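Local coordinates for protein cytochrome P450 CYP260B1 (Sorangium cellulosum, PDB 5HIW) that belongs to the cytochrome P450 family and holds protoporphyrin IX with its iron in a largely helical fold with small beta sheets, at residues L37-V42 with G296-L301; L240-L245 with D385-L390; M83-N88 with V208-G213. All coordinates share one frame; numbering follows the deposited sequence.

Contact 1: L37-V42 with G296-L301; sequences LGVPVV and GTILYL
Leu37 reaches across to the ring of Tyr300, setting its CD1 methyl over the centre of one face, 3.8 Å from the ring centroid and 8° off the normal, a CH-pi contact; Phe8 also meets this ring, the two planes nearly perpendicular. Gly38 and Val39 together face Asp34 in a G1 beta bulge. Val39 packs on the neighbouring strand: its CG2 lies 3.8 Å from Tyr300 CB, while its CB leans on the carbonyl of Ile298. The Pro40 ring packs against the same carbonyl, its CD 3.2 Å from Ile298 O, a buried oxygen that has no hydrogen-bond donor. From here strands 39-42 and 298-302 run parallel, neighbours within the mixed beta sheet of the P450 fold. Tyr300 N donates to Pro40 O at 3.0 Å, and Val42 N answers with a 2.8 Å bond to Tyr300 O. Between these two bonds Val41 lies alongside the tyrosine, on the same side of the sheet. Val42 turns to the other face; with chi1, measured to CG1, at -171°, its CG2 is anti to the carbonyl carbon and reaches Leu299 CD1 at 3.7 Å, also touching Leu301 CD2.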
loop_
_atom_site.group_PDB
_atom_site.type_symbol
_atom_site.label_atom_id
_atom_site.label_comp_id
_atom_site.label_asym_id
_atom_site.label_seq_id
_atom_site.Cartn_x
_atom_site.Cartn_y
_atom_site.Cartn_z
ATOM N N LEU A 37 20.188 1.840 2.829
ATOM C CA LEU A 37 19.456 1.794 1.522
ATOM C C LEU A 37 20.361 1.913 0.339
ATOM O O LEU A 37 20.038 1.423 -0.718
ATOM C CB LEU A 37 18.379 2.920 1.407
ATOM C CG LEU A 37 17.279 2.994 2.482
ATOM C CD1 LEU A 37 16.307 4.070 2.098
ATOM C CD2 LEU A 37 16.514 1.676 2.717
ATOM N N GLY A 38 21.496 2.599 0.467
ATOM C CA GLY A 38 22.412 2.770 -0.664
ATOM C C GLY A 38 22.058 3.901 -1.613
ATOM O O GLY A 38 22.546 3.922 -2.748
ATOM N N VAL A 39 21.220 4.841 -1.177
ATOM C CA VAL A 39 20.806 5.944 -1.994
ATOM C C VAL A 39 20.598 7.194 -1.205
ATOM O O VAL A 39 20.323 7.135 0.019
ATOM C CB VAL A 39 19.474 5.616 -2.751
ATOM C CG1 VAL A 39 19.684 4.504 -3.742
ATOM C CG2 VAL A 39 18.355 5.266 -1.785
ATOM N N PRO A 40 20.617 8.368 -1.890
ATOM C CA PRO A 40 20.208 9.594 -1.248
ATOM C C PRO A 40 18.700 9.502 -0.856
ATOM O O PRO A 40 17.948 8.814 -1.533
ATOM C CB PRO A 40 20.369 10.659 -2.336
ATOM C CG PRO A 40 21.206 10.042 -3.365
ATOM C CD PRO A 40 21.002 8.580 -3.292
ATOM N N VAL A 41 18.337 10.152 0.219
ATOM C CA VAL A 41 16.966 10.179 0.756
ATOM C C VAL A 41 16.617 11.624 0.956
ATOM O O VAL A 41 17.446 12.418 1.421
ATOM C CB VAL A 41 16.887 9.382 2.057
ATOM C CG1 VAL A 41 15.577 9.529 2.724
ATOM C CG2 VAL A 41 17.143 7.927 1.818
ATOM N N VAL A 42 15.386 11.982 0.624
ATOM C CA VAL A 42 14.759 13.235 1.018
ATOM C C VAL A 42 13.788 13.011 2.126
ATOM O O VAL A 42 12.805 12.185 2.021
ATOM C CB VAL A 42 14.011 13.861 -0.155
ATOM C CG1 VAL A 42 13.542 15.253 0.167
ATOM C CG2 VAL A 42 14.949 13.893 -1.365
ATOM N N GLY A 296 20.939 11.378 -13.302
ATOM C CA GLY A 296 21.225 9.953 -13.164
ATOM C C GLY A 296 21.144 9.375 -11.738
ATOM O O GLY A 296 21.140 8.205 -11.568
ATOM N N THR A 297 20.977 10.214 -10.737
ATOM C CA THR A 297 20.808 9.766 -9.365
ATOM C C THR A 297 19.477 9.051 -9.147
ATOM O O THR A 297 18.463 9.471 -9.673
ATOM C CB THR A 297 20.774 10.977 -8.455
ATOM O OG1 THR A 297 21.933 11.779 -8.695
ATOM C CG2 THR A 297 20.678 10.576 -6.965
ATOM N N ILE A 298 19.496 7.988 -8.362
ATOM C CA ILE A 298 18.269 7.357 -7.843
ATOM C C ILE A 298 17.982 7.893 -6.428
ATOM O O ILE A 298 18.830 7.746 -5.521
ATOM C CB ILE A 298 18.414 5.845 -7.819
ATOM C CG1 ILE A 298 18.711 5.328 -9.254
ATOM C CG2 ILE A 298 17.161 5.218 -7.230
ATOM C CD1 ILE A 298 18.861 3.812 -9.383
ATOM N N LEU A 299 16.814 8.531 -6.261
ATOM C CA LEU A 299 16.423 9.303 -5.072
ATOM C C LEU A 299 15.246 8.644 -4.354
ATOM O O LEU A 299 14.263 8.271 -5.002
ATOM C CB LEU A 299 16.055 10.688 -5.514
ATOM C CG LEU A 299 15.846 11.764 -4.494
ATOM C CD1 LEU A 299 17.164 12.033 -3.722
ATOM C CD2 LEU A 299 15.339 13.030 -5.143
ATOM N N TYR A 300 15.377 8.437 -3.034
ATOM C CA TYR A 300 14.344 7.879 -2.230
ATOM C C TYR A 300 13.650 8.984 -1.426
ATOM O O TYR A 300 14.292 9.771 -0.675
ATOM C CB TYR A 300 14.938 6.783 -1.325
ATOM C CG TYR A 300 13.996 5.987 -0.426
ATOM C CD1 TYR A 300 13.592 6.444 0.800
ATOM C CD2 TYR A 300 13.519 4.795 -0.837
ATOM C CE1 TYR A 300 12.741 5.684 1.601
ATOM C CE2 TYR A 300 12.690 4.029 -0.055
ATOM C CZ TYR A 300 12.344 4.440 1.159
ATOM O OH TYR A 300 11.502 3.687 1.915
ATOM N N LEU A 301 12.321 8.973 -1.474
ATOM C CA LEU A 301 11.495 9.984 -0.761
ATOM C C LEU A 301 10.808 9.359 0.429
ATOM O O LEU A 301 10.096 8.359 0.282
ATOM C CB LEU A 301 10.430 10.551 -1.709
ATOM C CG LEU A 301 10.888 11.048 -3.080
ATOM C CD1 LEU A 301 9.732 11.569 -3.919
ATOM C CD2 LEU A 301 11.853 12.193 -2.841
#

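Contact 2: L240-L245 with D385-L390; sequences LLVALL and DQIPAL
Ile387 is the residue of 385-390 that meets the helix most broadly, and it does so just ahead of strand 388-390, the middle strand of a small antiparallel sheet flanked by strands 120-122 and 363-364. The contact thus packs the C-terminal end of helix 232-245 against the start of this middle strand and the residue just before it, near the end of the P450 chain, and it is built wholly from apolar side chains. Ile387 points its side chain at the helix and spreads two branches over it. CG2, placed anti to the backbone N by a chi1 of -49° measured to CG1, meets CD1 of Leu245 at 3.7 Å, the two side chains roughly perpendicular. The same methyl lies more loosely against Leu241, 4.4 Å from its CB. The other branch turns to the neighbouring residue on the helix, where Ile387 CG1 stands 4.4 Å from Val242 CG2. One isoleucine therefore touches Leu241, Val242 and Leu245, of which the first and last are one turn apart. Its backbone is tied to the sheet side, since Ile387 N donates to the carboxylate of Glu122, and Phe124 of helix 123-128 packs on its side chain. At Pro388 the bond to CB leads away from the helix, and the alternation of the strand brings that of Ala389 round to face it. Leu123, which touches both Leu241 and Ala389, bridges the two segments from helix 123-128. The short side chain of Ala389 meets the same leucine methyl that Ile387 uses, its CB lying 4.2 Å from Leu245 CD1.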
loop_
_atom_site.group_PDB
_atom_site.type_symbol
_atom_site.label_atom_id
_atom_site.label_comp_id
_atom_site.label_asym_id
_atom_site.label_seq_id
_atom_site.Cartn_x
_atom_site.Cartn_y
_atom_site.Cartn_z
ATOM N N LEU A 240 -3.350 -0.483 10.694
ATOM C CA LEU A 240 -4.603 -0.054 11.216
ATOM C C LEU A 240 -4.936 -0.845 12.452
ATOM O O LEU A 240 -5.288 -0.317 13.525
ATOM C CB LEU A 240 -5.689 -0.183 10.137
ATOM C CG LEU A 240 -7.106 0.083 10.573
ATOM C CD1 LEU A 240 -7.255 1.374 11.307
ATOM C CD2 LEU A 240 -8.119 -0.085 9.416
ATOM N N LEU A 241 -4.762 -2.162 12.374
ATOM C CA LEU A 241 -5.045 -2.943 13.515
ATOM C C LEU A 241 -4.064 -2.580 14.667
ATOM O O LEU A 241 -4.486 -2.588 15.781
ATOM C CB LEU A 241 -4.907 -4.412 13.180
ATOM C CG LEU A 241 -6.098 -4.907 12.342
ATOM C CD1 LEU A 241 -5.736 -6.315 11.969
ATOM C CD2 LEU A 241 -7.419 -4.866 13.007
ATOM N N VAL A 242 -2.812 -2.331 14.353
ATOM C CA VAL A 242 -1.832 -1.919 15.380
ATOM C C VAL A 242 -2.368 -0.692 16.090
ATOM O O VAL A 242 -2.459 -0.652 17.345
ATOM C CB VAL A 242 -0.439 -1.689 14.805
ATOM C CG1 VAL A 242 0.512 -0.936 15.792
ATOM C CG2 VAL A 242 0.236 -3.006 14.390
ATOM N N ALA A 243 -2.720 0.291 15.305
ATOM C CA ALA A 243 -3.206 1.596 15.832
ATOM C C ALA A 243 -4.398 1.403 16.657
ATOM O O ALA A 243 -4.531 2.068 17.719
ATOM C CB ALA A 243 -3.510 2.536 14.708
ATOM N N LEU A 244 -5.356 0.577 16.209
ATOM C CA LEU A 244 -6.530 0.358 17.038
ATOM C C LEU A 244 -6.235 -0.443 18.325
ATOM O O LEU A 244 -6.624 -0.022 19.427
ATOM C CB LEU A 244 -7.696 -0.334 16.279
ATOM C CG LEU A 244 -8.163 0.572 15.110
ATOM C CD1 LEU A 244 -9.258 -0.092 14.326
ATOM C CD2 LEU A 244 -8.605 1.979 15.515
ATOM N N LEU A 245 -5.594 -1.597 18.208
ATOM C CA LEU A 245 -5.316 -2.421 19.372
ATOM C C LEU A 245 -4.394 -1.718 20.362
ATOM O O LEU A 245 -4.511 -1.942 21.577
ATOM C CB LEU A 245 -4.693 -3.720 18.991
ATOM C CG LEU A 245 -5.481 -4.662 18.063
ATOM C CD1 LEU A 245 -4.609 -5.847 17.680
ATOM C CD2 LEU A 245 -6.745 -5.120 18.720
ATOM N N ASP A 385 6.088 -7.262 12.829
ATOM C CA ASP A 385 6.271 -8.648 12.429
ATOM C C ASP A 385 5.166 -9.571 12.707
ATOM O O ASP A 385 5.135 -10.665 12.104
ATOM C CB ASP A 385 7.645 -9.161 12.924
ATOM C CG ASP A 385 7.745 -9.269 14.414
ATOM O OD1 ASP A 385 6.838 -8.895 15.187
ATOM O OD2 ASP A 385 8.806 -9.751 14.823
ATOM N N GLN A 386 4.236 -9.190 13.579
ATOM C CA GLN A 386 3.033 -9.921 13.882
ATOM C C GLN A 386 2.121 -9.025 14.713
ATOM O O GLN A 386 2.553 -7.954 15.248
ATOM C CB GLN A 386 3.270 -11.259 14.643
ATOM C CG GLN A 386 4.251 -11.081 15.812
ATOM C CD GLN A 386 4.222 -12.265 16.758
ATOM O OE1 GLN A 386 3.168 -12.756 17.066
ATOM N NE2 GLN A 386 5.353 -12.695 17.218
ATOM N N ILE A 387 0.869 -9.442 14.805
ATOM C CA ILE A 387 -0.202 -8.682 15.445
ATOM C C ILE A 387 -0.968 -9.572 16.373
ATOM O O ILE A 387 -2.118 -9.980 16.131
ATOM C CB ILE A 387 -1.149 -7.979 14.445
ATOM C CG1 ILE A 387 -0.343 -7.214 13.425
ATOM C CG2 ILE A 387 -2.021 -7.012 15.237
ATOM C CD1 ILE A 387 -1.190 -6.847 12.249
ATOM N N PRO A 388 -0.321 -9.924 17.481
ATOM C CA PRO A 388 -0.939 -10.880 18.423
ATOM C C PRO A 388 -2.151 -10.301 19.113
ATOM O O PRO A 388 -2.015 -9.315 19.827
ATOM C CB PRO A 388 0.183 -11.126 19.456
ATOM C CG PRO A 388 1.392 -10.416 18.985
ATOM C CD PRO A 388 0.950 -9.379 17.975
ATOM N N ALA A 389 -3.311 -10.939 19.001
ATOM C CA ALA A 389 -4.509 -10.493 19.663
ATOM C C ALA A 389 -5.261 -11.548 20.475
ATOM O O ALA A 389 -5.136 -12.748 20.234
ATOM C CB ALA A 389 -5.469 -9.886 18.663
ATOM N N LEU A 390 -6.039 -11.050 21.440
ATOM C CA LEU A 390 -6.913 -11.814 22.255
ATOM C C LEU A 390 -8.276 -11.517 21.814
ATOM O O LEU A 390 -8.603 -10.354 21.574
ATOM C CB LEU A 390 -6.785 -11.365 23.721
ATOM C CG LEU A 390 -5.388 -11.507 24.315
ATOM C CD1 LEU A 390 -5.411 -11.043 25.766
ATOM C CD2 LEU A 390 -4.866 -12.923 24.208
#

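Contact 3: M83-N88 with V208-G213; sequences MRRLFN and VAEGLG. With HEM (protoporphyrin IX containing Fe), chain B.
Arg85 and Glu210 form a salt bridge between helix 77-90 and the turn that follows helix 199-209. The shorter arm runs from Arg85 NH2 to Glu210 OE1, 2.9 Å long with 139° at the hydrogen, and uses the syn lone pair of that oxygen. A second, weak bond joins Arg85 NE to Glu210 OE2 at 3.3 Å. The guanidinium and carboxylate planes are nearly coplanar; OE2 lies in the guanidinium plane at its edge, while OE1 is tilted 25° out of it. A bend at chi2 (-83°) brings the carboxylate of Glu210 round to the arginine.

Arg84, the next residue back, points away from this turn to the haem, where its NH1 donates to propionate oxygen O2D of HEM at 2.8 Å. The NE of Arg84 is occupied as well, bonding to Asn88 OD1 at 3.0 Å one turn further along, and the carbonyl of Tyr337 takes another bond from NH1. Gly211, the first residue to leave helical geometry, closes the helix with a Schellman motif, its positive phi turning the chain so that Leu212 follows Glu210 toward helix 77-90. There Leu212 CD1 packs on Leu86 CD2 at 3.8 Å, the leucines lying antiparallel, each running past the other, and touches Met83 SD at 4.2 Å. Ile207 of helix 199-209 contacts both leucines.

Successive arginines thus divide their work: Arg85 pairs with a carboxylate at the protein surface, where solvent would probably weaken the attraction, whereas Arg84 places positive charge beside a haem propionate and probably favours its ionised form.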
loop_
_atom_site.group_PDB
_atom_site.type_symbol
_atom_site.label_atom_id
_atom_site.label_comp_id
_atom_site.label_asym_id
_atom_site.label_seq_id
_atom_site.Cartn_x
_atom_site.Cartn_y
_atom_site.Cartn_z
ATOM N N MET A 83 -4.119 6.803 -19.784
ATOM C CA MET A 83 -4.211 5.512 -19.075
ATOM C C MET A 83 -4.783 5.773 -17.686
ATOM O O MET A 83 -5.618 5.052 -17.224
ATOM C CB MET A 83 -2.864 4.827 -18.994
ATOM C CG MET A 83 -2.358 4.370 -20.352
ATOM S SD MET A 83 -3.558 3.357 -21.230
ATOM C CE MET A 83 -4.041 2.220 -19.922
ATOM N N ARG A 84 -4.360 6.856 -17.056
ATOM C CA ARG A 84 -4.908 7.219 -15.764
ATOM C C ARG A 84 -6.431 7.420 -15.773
ATOM O O ARG A 84 -7.148 7.078 -14.812
ATOM C CB ARG A 84 -4.167 8.454 -15.186
ATOM C CG ARG A 84 -4.650 8.923 -13.798
ATOM C CD ARG A 84 -4.483 7.811 -12.759
ATOM N NE ARG A 84 -4.962 8.262 -11.457
ATOM C CZ ARG A 84 -4.226 8.454 -10.352
ATOM N NH1 ARG A 84 -2.939 8.174 -10.289
ATOM N NH2 ARG A 84 -4.842 8.872 -9.266
ATOM N N ARG A 85 -6.961 7.966 -16.878
ATOM C CA ARG A 85 -8.401 8.152 -17.010
ATOM C C ARG A 85 -9.168 6.833 -17.002
ATOM O O ARG A 85 -10.244 6.702 -16.397
ATOM C CB ARG A 85 -8.740 8.948 -18.307
ATOM C CG ARG A 85 -8.800 10.464 -18.124
ATOM C CD ARG A 85 -9.695 11.117 -19.208
ATOM N NE ARG A 85 -9.634 10.351 -20.476
ATOM C CZ ARG A 85 -8.809 10.599 -21.510
ATOM N NH1 ARG A 85 -7.965 11.639 -21.517
ATOM N NH2 ARG A 85 -8.858 9.807 -22.579
ATOM N N LEU A 86 -8.589 5.854 -17.663
ATOM C CA LEU A 86 -9.135 4.465 -17.667
ATOM C C LEU A 86 -9.135 3.922 -16.262
ATOM O O LEU A 86 -10.136 3.479 -15.801
ATOM C CB LEU A 86 -8.258 3.548 -18.471
ATOM C CG LEU A 86 -8.513 2.050 -18.440
ATOM C CD1 LEU A 86 -9.936 1.876 -18.899
ATOM C CD2 LEU A 86 -7.496 1.459 -19.425
ATOM N N PHE A 87 -7.960 3.921 -15.605
ATOM C CA PHE A 87 -7.930 3.475 -14.164
ATOM C C PHE A 87 -8.893 4.213 -13.280
ATOM O O PHE A 87 -9.546 3.618 -12.458
ATOM C CB PHE A 87 -6.490 3.530 -13.627
ATOM C CG PHE A 87 -5.580 2.444 -14.154
ATOM C CD1 PHE A 87 -5.018 2.513 -15.423
ATOM C CD2 PHE A 87 -5.314 1.323 -13.393
ATOM C CE1 PHE A 87 -4.170 1.571 -15.909
ATOM C CE2 PHE A 87 -4.470 0.333 -13.870
ATOM C CZ PHE A 87 -3.877 0.448 -15.123
ATOM N N ASN A 88 -8.994 5.545 -13.414
ATOM C CA ASN A 88 -9.916 6.293 -12.565
ATOM C C ASN A 88 -11.358 5.823 -12.757
ATOM O O ASN A 88 -12.159 5.754 -11.780
ATOM C CB ASN A 88 -9.845 7.805 -12.792
ATOM C CG ASN A 88 -8.558 8.418 -12.284
ATOM O OD1 ASN A 88 -7.918 7.862 -11.426
ATOM N ND2 ASN A 88 -8.200 9.600 -12.799
ATOM N N VAL A 208 -12.805 -0.578 -23.915
ATOM C CA VAL A 208 -13.550 -0.196 -25.116
ATOM C C VAL A 208 -14.011 1.298 -25.118
ATOM O O VAL A 208 -13.818 2.013 -26.102
ATOM C CB VAL A 208 -14.695 -1.170 -25.334
ATOM C CG1 VAL A 208 -15.484 -0.711 -26.529
ATOM C CG2 VAL A 208 -14.133 -2.603 -25.484
ATOM N N ALA A 209 -14.542 1.789 -23.995
ATOM C CA ALA A 209 -14.935 3.240 -23.849
ATOM C C ALA A 209 -13.805 4.301 -24.067
ATOM O O ALA A 209 -14.078 5.471 -24.367
ATOM C CB ALA A 209 -15.664 3.481 -22.512
ATOM N N GLU A 210 -12.546 3.879 -23.949
ATOM C CA GLU A 210 -11.404 4.707 -24.210
ATOM C C GLU A 210 -10.772 4.314 -25.553
ATOM O O GLU A 210 -9.714 4.853 -25.935
ATOM C CB GLU A 210 -10.393 4.501 -23.075
ATOM C CG GLU A 210 -10.790 5.146 -21.755
ATOM C CD GLU A 210 -10.412 6.607 -21.718
ATOM O OE1 GLU A 210 -9.492 7.018 -22.479
ATOM O OE2 GLU A 210 -11.036 7.346 -20.934
ATOM N N GLY A 211 -11.432 3.377 -26.238
ATOM C CA GLY A 211 -11.003 2.767 -27.498
ATOM C C GLY A 211 -9.675 2.016 -27.570
ATOM O O GLY A 211 -8.990 2.033 -28.606
ATOM N N LEU A 212 -9.319 1.330 -26.487
ATOM C CA LEU A 212 -8.015 0.716 -26.339
ATOM C C LEU A 212 -8.189 -0.780 -26.641
ATOM O O LEU A 212 -9.337 -1.253 -26.918
ATOM C CB LEU A 212 -7.466 1.010 -24.932
ATOM C CG LEU A 212 -7.445 2.476 -24.499
ATOM C CD1 LEU A 212 -7.251 2.677 -23.002
ATOM C CD2 LEU A 212 -6.405 3.301 -25.225
ATOM N N GLY A 213 -7.085 -1.522 -26.619
ATOM C CA GLY A 213 -7.077 -2.943 -27.056
ATOM C C GLY A 213 -5.890 -3.207 -27.959
ATOM O O GLY A 213 -5.202 -2.246 -28.343
HETATM C CHA HEM B . 0.538 4.330 -6.761
HETATM C CHB HEM B . 0.598 3.404 -1.989
HETATM C CHC HEM B . -3.191 0.504 -2.502
HETATM C CHD HEM B . -2.568 0.711 -7.247
HETATM C C1A HEM B . 0.847 4.397 -5.432
HETATM C C2A HEM B . 1.848 5.219 -4.847
HETATM C C3A HEM B . 1.841 4.989 -3.497
HETATM C C4A HEM B . 0.908 3.927 -3.261
HETATM C CMA HEM B . 2.774 5.647 -2.460
HETATM C CAA HEM B . 2.668 6.284 -5.567
HETATM C CBA HEM B . 3.841 5.624 -6.311
HETATM C CGA HEM B . 4.827 6.619 -6.818
HETATM O O1A HEM B . 4.514 7.853 -6.878
HETATM O O2A HEM B . 6.018 6.263 -6.999
HETATM C C1B HEM B . -0.370 2.515 -1.718
HETATM C C2B HEM B . -0.723 2.148 -0.374
HETATM C C3B HEM B . -1.823 1.328 -0.532
HETATM C C4B HEM B . -2.100 1.179 -1.963
HETATM C CMB HEM B . -0.055 2.489 0.970
HETATM C CAB HEM B . -2.452 0.696 0.602
HETATM C CBB HEM B . -3.269 -0.302 0.653
HETATM C C1C HEM B . -3.369 0.302 -3.870
HETATM C C2C HEM B . -4.433 -0.503 -4.389
HETATM C C3C HEM B . -4.238 -0.443 -5.742
HETATM C C4C HEM B . -3.072 0.329 -6.022
HETATM C CMC HEM B . -5.427 -1.176 -3.473
HETATM C CAC HEM B . -5.054 -1.068 -6.801
HETATM C CBC HEM B . -6.348 -1.284 -6.619
HETATM C C1D HEM B . -1.659 1.742 -7.452
HETATM C C2D HEM B . -1.307 2.137 -8.841
HETATM C C3D HEM B . -0.439 3.134 -8.718
HETATM C C4D HEM B . -0.297 3.361 -7.272
HETATM C CMD HEM B . -1.751 1.486 -10.137
HETATM C CAD HEM B . 0.201 3.979 -9.833
HETATM C CBD HEM B . -0.669 5.203 -10.050
HETATM C CGD HEM B . -0.150 6.113 -11.172
HETATM O O1D HEM B . 1.060 6.095 -11.555
HETATM O O2D HEM B . -0.933 6.940 -11.748
HETATM N NA HEM B . 0.263 3.620 -4.409
HETATM N NB HEM B . -1.286 2.025 -2.586
HETATM N NC HEM B . -2.613 0.837 -4.817
HETATM N ND HEM B . -1.006 2.497 -6.535
HETATM FE FE HEM B . -1.167 2.292 -4.611
HETATM O O HOH W 1 0.432 0.650 -4.727
#

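In the fold
The three contacts are separate regions of one chain, with no atoms of one touching another. Contact 3 alone reaches the haem directly, through Arg84 and a propionate; His336, Tyr63, His80 and Arg280 also hydrogen-bond to the cofactor. Contact 1 comes close, the side chain of Leu301 lying about 7 Å from the haem, and Arg280 on the adjoining strand 277-282 touches that leucine. Contact 2 is more remote, the side chain of Leu241 lying about 13 Å from the haem. Contacts 2 and 3 lie on opposite sides of the chain's centre, their own centres 39 Å apart. Along the sequence contact 3 falls wholly between the two segments of contact 1, whereas those of contacts 1 and 2 alternate.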